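Side-chain contacts in Lin2634 protein (Listeria innocua, PDB 3MZO), which binds calcium ions and probably works as an HD-domain phosphohydrolase related to the YfbR-like 5'-deoxynucleotidases: residues 104-107 against 113-116; 61-66 against 118-123; 161-166 against 199-204. All coordinates share one frame; numbering follows the deposited sequence.

Contact 1: residues 104-107 against 113-116; sequences FISR and FQPI
Gln-114 lies across the end of helix 87-108, its aliphatic stem against Ile-105 and its amide against the backbone of Ile-105 and Ser-106. The CA atoms of Ile-105 and Gln-114 are 6.1 Å apart, and the two side chains lie alongside each other with their ends pointing opposite ways. CG of Gln-114 rests 3.7 Å from CG2 of Ile-105, the short branch. With CB of the isoleucine directed at the other segment and CG2 anti to the backbone N (chi1 -64° for CG1), this methyl meets the stem; CB of Gln-114 adds a second contact at 3.8 Å to the same CG2. Beyond CG the glutamine chain is extended (chi2 -176°), which carries its amide past the isoleucine to the carbonyl groups further on. There NE2 approaches Ser-106 O at 3.2 Å, while its 3.3 Å approach to Ile-105 O has too poor an angle for a hydrogen bond. NE2 is hydrogen-bonded to Ile-109 O; the side chain thus spans the turn that follows helix 87-108. Ser-106 takes part mainly through its backbone, with CA 3.9 Å from Gln-114 CD. Its hydroxyl is engaged elsewhere, with Lys-102 O one turn back and with the guanidinium of Arg-118. The ring of Phe-113 turns from the pair to meet Phe-44 of a second subunit. Ile-105 also packs on Arg-118 and Leu-121, so the contact closes the short connection between two consecutive helices, 87-108 and 114-121, the second running back roughly along the first.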
ATOM      1  N   PHE B 104      27.677   7.094 -12.706  1.00 41.20           N
ATOM      2  CA  PHE B 104      27.246   5.928 -11.933  1.00 40.19           C
ATOM      3  C   PHE B 104      28.241   4.771 -12.153  1.00 38.75           C
ATOM      4  O   PHE B 104      28.764   4.202 -11.198  1.00 38.94           O
ATOM      5  CB  PHE B 104      25.819   5.494 -12.303  1.00 40.53           C
ATOM      6  CG  PHE B 104      25.403   4.197 -11.665  1.00 43.09           C
ATOM      7  CD1 PHE B 104      25.717   2.979 -12.264  1.00 47.60           C
ATOM      8  CD2 PHE B 104      24.718   4.190 -10.463  1.00 49.16           C
ATOM      9  CE1 PHE B 104      25.368   1.772 -11.675  1.00 51.77           C
ATOM     10  CE2 PHE B 104      24.349   2.970  -9.862  1.00 53.83           C
ATOM     11  CZ  PHE B 104      24.679   1.763 -10.475  1.00 54.02           C
ATOM     12  N   ILE B 105      28.515   4.462 -13.420  1.00 38.81           N
ATOM     13  CA  ILE B 105      29.414   3.352 -13.790  1.00 38.64           C
ATOM     14  C   ILE B 105      30.811   3.548 -13.207  1.00 40.40           C
ATOM     15  O   ILE B 105      31.401   2.603 -12.674  1.00 39.86           O
ATOM     16  CB  ILE B 105      29.453   3.154 -15.337  1.00 39.68           C
ATOM     17  CG1 ILE B 105      28.051   2.725 -15.828  1.00 38.00           C
ATOM     18  CG2 ILE B 105      30.510   2.106 -15.742  1.00 35.46           C
ATOM     19  CD1 ILE B 105      27.792   2.906 -17.294  1.00 36.00           C
ATOM     20  N   SER B 106      31.319   4.783 -13.277  1.00 42.29           N
ATOM     21  CA  SER B 106      32.652   5.097 -12.789  1.00 44.89           C
ATOM     22  C   SER B 106      32.765   4.903 -11.284  1.00 46.66           C
ATOM     23  O   SER B 106      33.816   4.488 -10.791  1.00 45.91           O
ATOM     24  CB  SER B 106      33.041   6.540 -13.165  1.00 47.15           C
ATOM     25  OG  SER B 106      33.034   6.714 -14.572  1.00 48.26           O
ATOM     26  N   ARG B 107      31.686   5.207 -10.562  1.00 47.71           N
ATOM     27  CA  ARG B 107      31.670   5.101  -9.095  1.00 49.58           C
ATOM     28  C   ARG B 107      31.372   3.715  -8.567  1.00 47.72           C
ATOM     29  O   ARG B 107      31.995   3.276  -7.601  1.00 50.55           O
ATOM     30  CB  ARG B 107      30.622   6.042  -8.492  1.00 50.48           C
ATOM     31  CG  ARG B 107      31.150   7.378  -8.061  1.00 61.53           C
ATOM     32  CD  ARG B 107      30.027   8.240  -7.517  1.00 67.85           C
ATOM     33  NE  ARG B 107      30.506   9.557  -7.101  1.00 75.51           N
ATOM     34  N   PHE B 113      34.803  -4.350 -15.228  1.00 38.27           N
ATOM     35  CA  PHE B 113      33.473  -4.455 -15.849  1.00 37.55           C
ATOM     36  C   PHE B 113      32.919  -3.124 -16.343  1.00 38.73           C
ATOM     37  O   PHE B 113      31.834  -3.122 -16.948  1.00 38.16           O
ATOM     38  CB  PHE B 113      32.469  -5.127 -14.883  1.00 36.10           C
ATOM     39  CG  PHE B 113      32.811  -6.556 -14.570  1.00 35.20           C
ATOM     40  CD1 PHE B 113      32.635  -7.552 -15.537  1.00 42.55           C
ATOM     41  CD2 PHE B 113      33.357  -6.913 -13.334  1.00 38.22           C
ATOM     42  CE1 PHE B 113      32.981  -8.878 -15.280  1.00 40.46           C
ATOM     43  CE2 PHE B 113      33.691  -8.244 -13.073  1.00 36.92           C
ATOM     44  CZ  PHE B 113      33.502  -9.219 -14.055  1.00 36.18           C
ATOM     45  N   GLN B 114      33.630  -2.005 -16.109  1.00 36.90           N
ATOM     46  CA  GLN B 114      33.080  -0.706 -16.520  1.00 35.83           C
ATOM     47  C   GLN B 114      32.779  -0.641 -18.028  1.00 37.98           C
ATOM     48  O   GLN B 114      31.705  -0.147 -18.411  1.00 37.25           O
ATOM     49  CB  GLN B 114      33.956   0.464 -16.073  1.00 37.32           C
ATOM     50  CG  GLN B 114      33.802   0.746 -14.585  1.00 39.92           C
ATOM     51  CD  GLN B 114      34.571   1.951 -14.112  1.00 43.03           C
ATOM     52  OE1 GLN B 114      35.038   2.759 -14.919  1.00 47.96           O
ATOM     53  NE2 GLN B 114      34.665   2.113 -12.791  1.00 41.96           N
ATOM     54  N   PRO B 115      33.700  -1.167 -18.880  1.00 36.61           N
ATOM     55  CA  PRO B 115      33.452  -1.075 -20.318  1.00 37.36           C
ATOM     56  C   PRO B 115      32.190  -1.797 -20.737  1.00 37.62           C
ATOM     57  O   PRO B 115      31.379  -1.233 -21.497  1.00 38.79           O
ATOM     58  CB  PRO B 115      34.711  -1.713 -20.941  1.00 37.31           C
ATOM     59  CG  PRO B 115      35.824  -1.393 -19.948  1.00 38.60           C
ATOM     60  CD  PRO B 115      35.088  -1.610 -18.597  1.00 40.21           C
ATOM     61  N   ILE B 116      31.982  -2.999 -20.198  1.00 38.05           N
ATOM     62  CA  ILE B 116      30.815  -3.779 -20.558  1.00 37.27           C
ATOM     63  C   ILE B 116      29.521  -3.073 -20.100  1.00 34.83           C
ATOM     64  O   ILE B 116      28.574  -2.951 -20.889  1.00 34.41           O
ATOM     65  CB  ILE B 116      30.951  -5.237 -20.067  1.00 40.77           C
ATOM     66  CG1 ILE B 116      30.112  -6.171 -20.942  1.00 49.48           C
ATOM     67  CG2 ILE B 116      30.577  -5.355 -18.616  1.00 48.09           C
ATOM     68  CD1 ILE B 116      29.986  -7.573 -20.387  1.00 56.27           C
TER

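Contact 2: residues 61-66 against 118-123; sequences LYEKAL and RHLLKE
Glu-63 and His-119 form a His-carboxylate hydrogen bond between two helices, 58-67 and 114-121, of the all-helical HD-domain fold. The glutamate chain runs nearly perpendicular to both of its partners, His-119 and Leu-120, and the carboxylate and imidazole planes stand 72° apart, so the groups do not lie flat on one another. NE2 of His-119 donates to OE2 of Glu-63 over 2.7 Å, with an N-H...O angle of 152°. The donor comes from above the carboxylate plane, 52° out of it, and the acceptor is itself somewhat tilted from the ring plane. In His-119 the anti chi1 (171°) places the ring on the side of Glu-63. The glutamate takes the opposite course, its CG tucked over its own backbone (chi1 77°), and from there an extended chain brings the carboxylate of this buried residue to the more exposed histidine.

Leu-120 supplies the apolar side of the contact; the CA atoms of Glu-63 and Leu-120 are 6.3 Å apart. Outside the pair, Arg-59 makes a weak, long ion pair with OE1, and Tyr-62 of a second subunit packs on Glu-63, placing this buried contact beside the subunit interface. The calcium ligand His-68 follows helix 58-67, with its side chain about 9 Å from that of Glu-63. A single methyl of the leucine does the touching: CD2 of Leu-120 lies 3.8 Å from CB of Glu-63 and 3.6 Å from OE1, the carboxylate oxygen that the histidine does not bond.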
ATOM      1  N   LEU B  61      19.733  -7.676 -29.185  1.00 27.91           N
ATOM      2  CA  LEU B  61      18.310  -7.493 -28.965  1.00 25.11           C
ATOM      3  C   LEU B  61      17.990  -7.507 -27.489  1.00 23.58           C
ATOM      4  O   LEU B  61      17.327  -6.602 -26.993  1.00 25.77           O
ATOM      5  CB  LEU B  61      17.507  -8.569 -29.705  1.00 26.93           C
ATOM      6  CG  LEU B  61      15.986  -8.595 -29.566  1.00 24.30           C
ATOM      7  CD1 LEU B  61      15.397  -9.367 -30.739  1.00 24.93           C
ATOM      8  CD2 LEU B  61      15.562  -9.228 -28.247  1.00 20.87           C
ATOM      9  N   TYR B  62      18.455  -8.531 -26.799  1.00 23.95           N
ATOM     10  CA  TYR B  62      18.160  -8.693 -25.379  1.00 25.25           C
ATOM     11  C   TYR B  62      18.812  -7.635 -24.515  1.00 24.88           C
ATOM     12  O   TYR B  62      18.173  -7.106 -23.598  1.00 27.05           O
ATOM     13  CB  TYR B  62      18.613 -10.065 -24.882  1.00 22.77           C
ATOM     14  CG  TYR B  62      17.667 -11.199 -25.208  1.00 26.51           C
ATOM     15  CD1 TYR B  62      16.363 -11.251 -24.685  1.00 27.40           C
ATOM     16  CD2 TYR B  62      18.092 -12.255 -25.981  1.00 23.66           C
ATOM     17  CE1 TYR B  62      15.511 -12.343 -24.977  1.00 23.10           C
ATOM     18  CE2 TYR B  62      17.271 -13.324 -26.273  1.00 26.31           C
ATOM     19  CZ  TYR B  62      15.999 -13.380 -25.792  1.00 23.50           C
ATOM     20  OH  TYR B  62      15.264 -14.497 -26.115  1.00 26.64           O
ATOM     21  N   GLU B  63      20.085  -7.369 -24.756  1.00 24.28           N
ATOM     22  CA  GLU B  63      20.792  -6.392 -23.952  1.00 28.38           C
ATOM     23  C   GLU B  63      20.195  -4.974 -24.083  1.00 28.34           C
ATOM     24  O   GLU B  63      20.125  -4.258 -23.100  1.00 26.65           O
ATOM     25  CB  GLU B  63      22.313  -6.428 -24.199  1.00 29.23           C
ATOM     26  CG  GLU B  63      22.773  -5.788 -25.432  1.00 34.14           C
ATOM     27  CD  GLU B  63      24.248  -6.099 -25.773  1.00 39.32           C
ATOM     28  OE1 GLU B  63      24.953  -6.843 -25.027  1.00 37.39           O
ATOM     29  OE2 GLU B  63      24.689  -5.561 -26.805  1.00 32.21           O
ATOM     30  N   LYS B  64      19.739  -4.591 -25.267  1.00 26.15           N
ATOM     31  CA  LYS B  64      19.082  -3.300 -25.435  1.00 25.83           C
ATOM     32  C   LYS B  64      17.763  -3.240 -24.661  1.00 25.11           C
ATOM     33  O   LYS B  64      17.524  -2.278 -23.917  1.00 26.82           O
ATOM     34  CB  LYS B  64      18.824  -3.003 -26.925  1.00 25.89           C
ATOM     35  CG  LYS B  64      20.057  -2.649 -27.719  1.00 26.58           C
ATOM     36  CD  LYS B  64      19.787  -2.725 -29.244  1.00 28.01           C
ATOM     37  CE  LYS B  64      20.993  -2.240 -30.063  1.00 29.93           C
ATOM     38  NZ  LYS B  64      21.285  -0.825 -29.805  1.00 28.48           N
ATOM     39  N   ALA B  65      16.925  -4.275 -24.800  1.00 24.85           N
ATOM     40  CA  ALA B  65      15.602  -4.317 -24.169  1.00 23.96           C
ATOM     41  C   ALA B  65      15.683  -4.458 -22.655  1.00 23.94           C
ATOM     42  O   ALA B  65      14.952  -3.777 -21.913  1.00 26.15           O
ATOM     43  CB  ALA B  65      14.764  -5.452 -24.757  1.00 23.24           C
ATOM     44  N   LEU B  66      16.584  -5.314 -22.184  1.00 22.52           N
ATOM     45  CA  LEU B  66      16.695  -5.594 -20.766  1.00 23.22           C
ATOM     46  C   LEU B  66      17.136  -4.373 -19.950  1.00 23.06           C
ATOM     47  O   LEU B  66      16.607  -4.112 -18.874  1.00 23.54           O
ATOM     48  CB  LEU B  66      17.670  -6.757 -20.504  1.00 23.36           C
ATOM     49  CG  LEU B  66      17.713  -7.195 -19.037  1.00 22.11           C
ATOM     50  CD1 LEU B  66      16.389  -7.847 -18.616  1.00 20.29           C
ATOM     51  CD2 LEU B  66      18.924  -8.118 -18.795  1.00 23.46           C
ATOM     52  N   ARG B 118      29.206   0.247 -19.569  1.00 34.48           N
ATOM     53  CA  ARG B 118      29.044   1.405 -20.477  1.00 36.27           C
ATOM     54  C   ARG B 118      28.321   0.993 -21.772  1.00 34.58           C
ATOM     55  O   ARG B 118      27.423   1.686 -22.262  1.00 35.55           O
ATOM     56  CB  ARG B 118      30.390   2.065 -20.819  1.00 38.59           C
ATOM     57  CG  ARG B 118      30.920   2.923 -19.685  1.00 41.61           C
ATOM     58  CD  ARG B 118      32.143   3.773 -20.039  1.00 41.94           C
ATOM     59  NE  ARG B 118      33.022   3.818 -18.866  1.00 48.51           N
ATOM     60  CZ  ARG B 118      32.764   4.460 -17.714  1.00 53.56           C
ATOM     61  NH1 ARG B 118      31.652   5.190 -17.542  1.00 48.11           N
ATOM     62  NH2 ARG B 118      33.644   4.395 -16.716  1.00 50.52           N
ATOM     63  N   HIS B 119      28.696  -0.145 -22.310  1.00 33.96           N
ATOM     64  CA  HIS B 119      28.005  -0.669 -23.473  1.00 34.29           C
ATOM     65  C   HIS B 119      26.542  -1.069 -23.171  1.00 34.17           C
ATOM     66  O   HIS B 119      25.623  -0.764 -23.937  1.00 32.34           O
ATOM     67  CB  HIS B 119      28.759  -1.873 -24.022  1.00 34.22           C
ATOM     68  CG  HIS B 119      28.009  -2.592 -25.090  1.00 38.26           C
ATOM     69  ND1 HIS B 119      27.899  -2.100 -26.376  1.00 43.07           N
ATOM     70  CD2 HIS B 119      27.297  -3.748 -25.063  1.00 39.69           C
ATOM     71  CE1 HIS B 119      27.160  -2.930 -27.097  1.00 45.56           C
ATOM     72  NE2 HIS B 119      26.795  -3.944 -26.328  1.00 37.97           N
ATOM     73  N   LEU B 120      26.336  -1.776 -22.061  1.00 32.99           N
ATOM     74  CA  LEU B 120      25.015  -2.246 -21.697  1.00 32.83           C
ATOM     75  C   LEU B 120      24.036  -1.115 -21.418  1.00 33.21           C
ATOM     76  O   LEU B 120      22.855  -1.259 -21.692  1.00 32.80           O
ATOM     77  CB  LEU B 120      25.093  -3.183 -20.474  1.00 31.26           C
ATOM     78  CG  LEU B 120      25.749  -4.558 -20.668  1.00 33.20           C
ATOM     79  CD1 LEU B 120      25.734  -5.377 -19.354  1.00 30.11           C
ATOM     80  CD2 LEU B 120      25.051  -5.331 -21.774  1.00 30.46           C
ATOM     81  N   LEU B 121      24.526   0.006 -20.890  1.00 34.74           N
ATOM     82  CA  LEU B 121      23.664   1.087 -20.404  1.00 35.46           C
ATOM     83  C   LEU B 121      23.674   2.342 -21.278  1.00 38.44           C
ATOM     84  O   LEU B 121      23.085   3.350 -20.907  1.00 40.60           O
ATOM     85  CB  LEU B 121      24.060   1.459 -18.970  1.00 37.45           C
ATOM     86  CG  LEU B 121      23.935   0.321 -17.947  1.00 37.54           C
ATOM     87  CD1 LEU B 121      24.478   0.789 -16.598  1.00 33.38           C
ATOM     88  CD2 LEU B 121      22.479  -0.105 -17.836  1.00 37.64           C
ATOM     89  N   LYS B 122      24.314   2.294 -22.443  1.00 37.56           N
ATOM     90  CA  LYS B 122      24.189   3.393 -23.400  1.00 37.78           C
ATOM     91  C   LYS B 122      22.819   3.307 -24.065  1.00 36.70           C
ATOM     92  O   LYS B 122      22.171   2.254 -24.016  1.00 34.39           O
ATOM     93  CB  LYS B 122      25.281   3.318 -24.475  1.00 37.33           C
ATOM     94  CG  LYS B 122      25.052   2.243 -25.533  1.00 41.03           C
ATOM     95  CD  LYS B 122      26.229   2.207 -26.495  1.00 43.56           C
ATOM     96  CE  LYS B 122      26.080   1.097 -27.507  1.00 44.18           C
ATOM     97  NZ  LYS B 122      27.343   0.978 -28.281  1.00 47.21           N
ATOM     98  N   GLU B 123      22.399   4.410 -24.693  1.00 36.04           N
ATOM     99  CA  GLU B 123      21.163   4.476 -25.501  1.00 37.96           C
ATOM    100  C   GLU B 123      21.046   3.262 -26.445  1.00 37.68           C
ATOM    101  O   GLU B 123      21.967   2.973 -27.214  1.00 37.90           O
ATOM    102  CB  GLU B 123      21.149   5.778 -26.340  1.00 40.36           C
ATOM    103  CG  GLU B 123      19.845   6.054 -27.138  1.00 41.83           C
ATOM    104  CD  GLU B 123      18.551   5.943 -26.297  1.00 45.99           C
ATOM    105  OE1 GLU B 123      18.348   6.758 -25.370  1.00 50.58           O
ATOM    106  OE2 GLU B 123      17.723   5.050 -26.585  1.00 40.09           O
TER

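Contact 3: residues 161-166 against 199-204; sequences EIYSEA and TELPQL
Helix 158-172 and the start of helix 201-211 come together with the CA atoms of Ser-164 and Leu-204 7.6 Å apart and those of Tyr-163 and Leu-201 9.0 Å apart, a spacing bridged by side chains alone. The principal interaction is a CH-pi contact. CD2 of Leu-201 sits over one face of the Tyr-163 ring, 3.7 Å from the ring centroid and only 10° off the normal, so that one methyl is centred on the aromatic face and lies within about 4.2 Å of all six ring carbons. In Tyr-163 a chi1 of 176° carries the ring out from its helix toward Leu-201, and a chi2 of -89° turns its face to CD2.

Leu-204, one turn further along, lies beside the tyrosine with its end pointing the other way. Its CD2 reaches CD1 of the Tyr-163 ring at 4.1 Å, obliquely. The same methyl also meets OG of Ser-164, with CD1 of the leucine close by. Two conformers of that serine are present, and both this approach and the hydrogen bond of its OG to Val-160 O hold for one of them, so they are less certain. The tyrosine hydroxyl is used beyond the segments, in a hydrogen bond with Thr-205 OG1, so helix 201-211 holds the ring by its face and by its OH.

Leu-201 is placed by the turn before it: its backbone N donates to OG1 of Thr-199 over 2.9 Å. Leu-143 and Ser-146 of helix 129-151 and Leu-187 and Leu-191 of helix 177-191 also touch Tyr-163. The arrangement is helix-on-helix packing of the all-helical HD-domain protein, with an ST turn leading into the C-terminal helix and an aromatic face taking its first leucine.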
ATOM      1  N   GLU B 161      -4.143  10.147 -24.983  1.00 35.63           N
ATOM      2  CA  GLU B 161      -3.035  10.843 -25.629  1.00 37.71           C
ATOM      3  C   GLU B 161      -1.790   9.975 -25.726  1.00 34.58           C
ATOM      4  O   GLU B 161      -1.093   9.995 -26.748  1.00 34.57           O
ATOM      5  CB  GLU B 161      -2.701  12.149 -24.891  1.00 40.68           C
ATOM      6  CG  GLU B 161      -3.796  13.220 -24.986  1.00 49.86           C
ATOM      7  CD  GLU B 161      -3.664  14.306 -23.893  1.00 63.18           C
ATOM      8  OE1 GLU B 161      -2.553  14.482 -23.322  1.00 69.16           O
ATOM      9  OE2 GLU B 161      -4.685  14.976 -23.595  1.00 71.50           O
ATOM     10  N   ILE B 162      -1.502   9.221 -24.677  1.00 31.05           N
ATOM     11  CA  ILE B 162      -0.361   8.293 -24.675  1.00 30.52           C
ATOM     12  C   ILE B 162      -0.560   7.184 -25.743  1.00 30.92           C
ATOM     13  O   ILE B 162       0.344   6.852 -26.488  1.00 30.74           O
ATOM     14  CB  ILE B 162      -0.176   7.650 -23.261  1.00 32.89           C
ATOM     15  CG1 ILE B 162       0.268   8.717 -22.235  1.00 37.80           C
ATOM     16  CG2 ILE B 162       0.842   6.493 -23.299  1.00 27.58           C
ATOM     17  CD1 ILE B 162       0.038   8.353 -20.758  1.00 36.25           C
ATOM     18  N   TYR B 163      -1.755   6.610 -25.768  1.00 31.31           N
ATOM     19  CA  TYR B 163      -2.099   5.565 -26.700  1.00 32.31           C
ATOM     20  C   TYR B 163      -1.915   6.074 -28.144  1.00 33.51           C
ATOM     21  O   TYR B 163      -1.295   5.407 -28.997  1.00 32.73           O
ATOM     22  CB  TYR B 163      -3.551   5.126 -26.445  1.00 33.31           C
ATOM     23  CG  TYR B 163      -4.081   4.105 -27.418  1.00 32.47           C
ATOM     24  CD1 TYR B 163      -4.707   4.504 -28.605  1.00 36.38           C
ATOM     25  CD2 TYR B 163      -3.948   2.744 -27.169  1.00 32.92           C
ATOM     26  CE1 TYR B 163      -5.207   3.568 -29.506  1.00 40.03           C
ATOM     27  CE2 TYR B 163      -4.445   1.799 -28.061  1.00 35.96           C
ATOM     28  CZ  TYR B 163      -5.064   2.216 -29.232  1.00 35.98           C
ATOM     29  OH  TYR B 163      -5.552   1.282 -30.116  1.00 39.38           O
ATOM     30  N   SER B 164      -2.420   7.280 -28.392  1.00 34.16           N
ATOM     31  CA  SER B 164      -2.349   7.882 -29.716  0.60 34.70           C
ATOM     32  C   SER B 164      -0.901   8.076 -30.167  1.00 35.91           C
ATOM     33  O   SER B 164      -0.538   7.735 -31.303  1.00 35.96           O
ATOM     34  CB  SER B 164      -3.119   9.194 -29.713  0.60 37.13           C
ATOM     35  OG  SER B 164      -4.473   8.939 -29.397  0.60 28.80           O
ATOM     36  N   GLU B 165      -0.075   8.592 -29.263  1.00 36.16           N
ATOM     37  CA  GLU B 165       1.329   8.832 -29.548  1.00 36.52           C
ATOM     38  C   GLU B 165       2.054   7.535 -29.798  1.00 34.71           C
ATOM     39  O   GLU B 165       2.857   7.454 -30.730  1.00 33.86           O
ATOM     40  CB  GLU B 165       2.004   9.584 -28.401  1.00 34.54           C
ATOM     41  CG  GLU B 165       3.503   9.954 -28.629  1.00 45.71           C
ATOM     42  CD  GLU B 165       4.523   8.781 -28.420  1.00 58.45           C
ATOM     43  OE1 GLU B 165       4.308   7.871 -27.566  1.00 59.57           O
ATOM     44  OE2 GLU B 165       5.564   8.787 -29.119  1.00 59.46           O
ATOM     45  N   ALA B 166       1.779   6.534 -28.959  1.00 32.31           N
ATOM     46  CA  ALA B 166       2.429   5.243 -29.064  1.00 30.72           C
ATOM     47  C   ALA B 166       2.065   4.580 -30.397  1.00 32.16           C
ATOM     48  O   ALA B 166       2.961   4.194 -31.149  1.00 33.92           O
ATOM     49  CB  ALA B 166       2.079   4.349 -27.836  1.00 29.47           C
ATOM     50  N   THR B 199     -15.616   2.580 -25.658  1.00 58.33           N
ATOM     51  CA  THR B 199     -14.533   3.537 -25.566  1.00 54.19           C
ATOM     52  C   THR B 199     -14.445   4.207 -26.924  1.00 53.89           C
ATOM     53  O   THR B 199     -15.156   3.822 -27.860  1.00 54.59           O
ATOM     54  CB  THR B 199     -13.192   2.826 -25.299  1.00 53.17           C
ATOM     55  OG1 THR B 199     -12.682   2.305 -26.536  1.00 46.42           O
ATOM     56  CG2 THR B 199     -13.363   1.667 -24.292  1.00 47.40           C
ATOM     57  N   GLU B 200     -13.548   5.176 -27.054  1.00 53.61           N
ATOM     58  CA  GLU B 200     -13.329   5.823 -28.347  1.00 55.63           C
ATOM     59  C   GLU B 200     -12.163   5.191 -29.122  1.00 52.42           C
ATOM     60  O   GLU B 200     -11.793   5.689 -30.197  1.00 51.86           O
ATOM     61  CB  GLU B 200     -13.109   7.327 -28.157  1.00 57.65           C
ATOM     62  CG  GLU B 200     -11.809   7.702 -27.455  1.00 65.69           C
ATOM     63  CD  GLU B 200     -11.923   9.007 -26.668  1.00 75.21           C
ATOM     64  OE1 GLU B 200     -12.428  10.003 -27.226  1.00 80.31           O
ATOM     65  OE2 GLU B 200     -11.512   9.031 -25.488  1.00 81.16           O
ATOM     66  N   LEU B 201     -11.615   4.082 -28.608  1.00 49.39           N
ATOM     67  CA  LEU B 201     -10.432   3.460 -29.216  1.00 47.11           C
ATOM     68  C   LEU B 201     -10.643   3.037 -30.664  1.00 48.46           C
ATOM     69  O   LEU B 201      -9.778   3.318 -31.508  1.00 48.64           O
ATOM     70  CB  LEU B 201      -9.901   2.279 -28.370  1.00 48.21           C
ATOM     71  CG  LEU B 201      -9.314   2.646 -26.982  1.00 48.58           C
ATOM     72  CD1 LEU B 201      -9.006   1.429 -26.145  1.00 45.09           C
ATOM     73  CD2 LEU B 201      -8.071   3.519 -27.117  1.00 45.22           C
ATOM     74  N   PRO B 202     -11.795   2.397 -30.974  1.00 50.22           N
ATOM     75  CA  PRO B 202     -12.055   2.042 -32.375  1.00 51.34           C
ATOM     76  C   PRO B 202     -11.883   3.214 -33.345  1.00 51.53           C
ATOM     77  O   PRO B 202     -11.106   3.133 -34.302  1.00 47.74           O
ATOM     78  CB  PRO B 202     -13.510   1.547 -32.349  1.00 53.83           C
ATOM     79  CG  PRO B 202     -13.695   1.011 -30.935  1.00 51.50           C
ATOM     80  CD  PRO B 202     -12.877   1.931 -30.074  1.00 50.55           C
ATOM     81  N   GLN B 203     -12.588   4.308 -33.074  1.00 54.60           N
ATOM     82  CA  GLN B 203     -12.548   5.474 -33.950  1.00 56.66           C
ATOM     83  C   GLN B 203     -11.144   6.065 -33.992  1.00 53.75           C
ATOM     84  O   GLN B 203     -10.587   6.307 -35.069  1.00 52.18           O
ATOM     85  CB  GLN B 203     -13.545   6.541 -33.476  1.00 58.86           C
ATOM     86  CG  GLN B 203     -13.424   7.856 -34.245  1.00 63.60           C
ATOM     87  CD  GLN B 203     -14.561   8.805 -33.962  1.00 69.67           C
ATOM     88  OE1 GLN B 203     -15.684   8.379 -33.708  1.00 74.99           O
ATOM     89  NE2 GLN B 203     -14.280  10.100 -34.017  1.00 68.74           N
ATOM     90  N   LEU B 204     -10.593   6.296 -32.807  1.00 52.07           N
ATOM     91  CA  LEU B 204      -9.253   6.883 -32.649  1.00 51.77           C
ATOM     92  C   LEU B 204      -8.174   6.086 -33.395  1.00 50.44           C
ATOM     93  O   LEU B 204      -7.270   6.671 -34.022  1.00 49.27           O
ATOM     94  CB  LEU B 204      -8.927   6.960 -31.162  1.00 50.57           C
ATOM     95  CG  LEU B 204      -7.592   7.567 -30.740  1.00 54.51           C
ATOM     96  CD1 LEU B 204      -7.449   9.036 -31.196  1.00 49.87           C
ATOM     97  CD2 LEU B 204      -7.464   7.412 -29.217  1.00 51.03           C
TER

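How the contacts relate
Contacts 1 and 2 share helix 114-121 and touch one another through it. Contact 1 is nested within the loop that contact 2 closes, and both lie beside a second subunit. Contact 3 stands on the opposite side of the chain's centre, its own centre 41 Å from that of contact 1 and 30 Å from that of contact 2. Contact 2 is the buried one and depends on a directional hydrogen bond to a carboxylate; the other two are partly buried. Contact 1 mixes an aliphatic stem with an amide turned to backbone carbonyls, whereas contact 3 is largely apolar. Contacts 2 and 3 both join helices distant in sequence, while contact 1 joins consecutive ones.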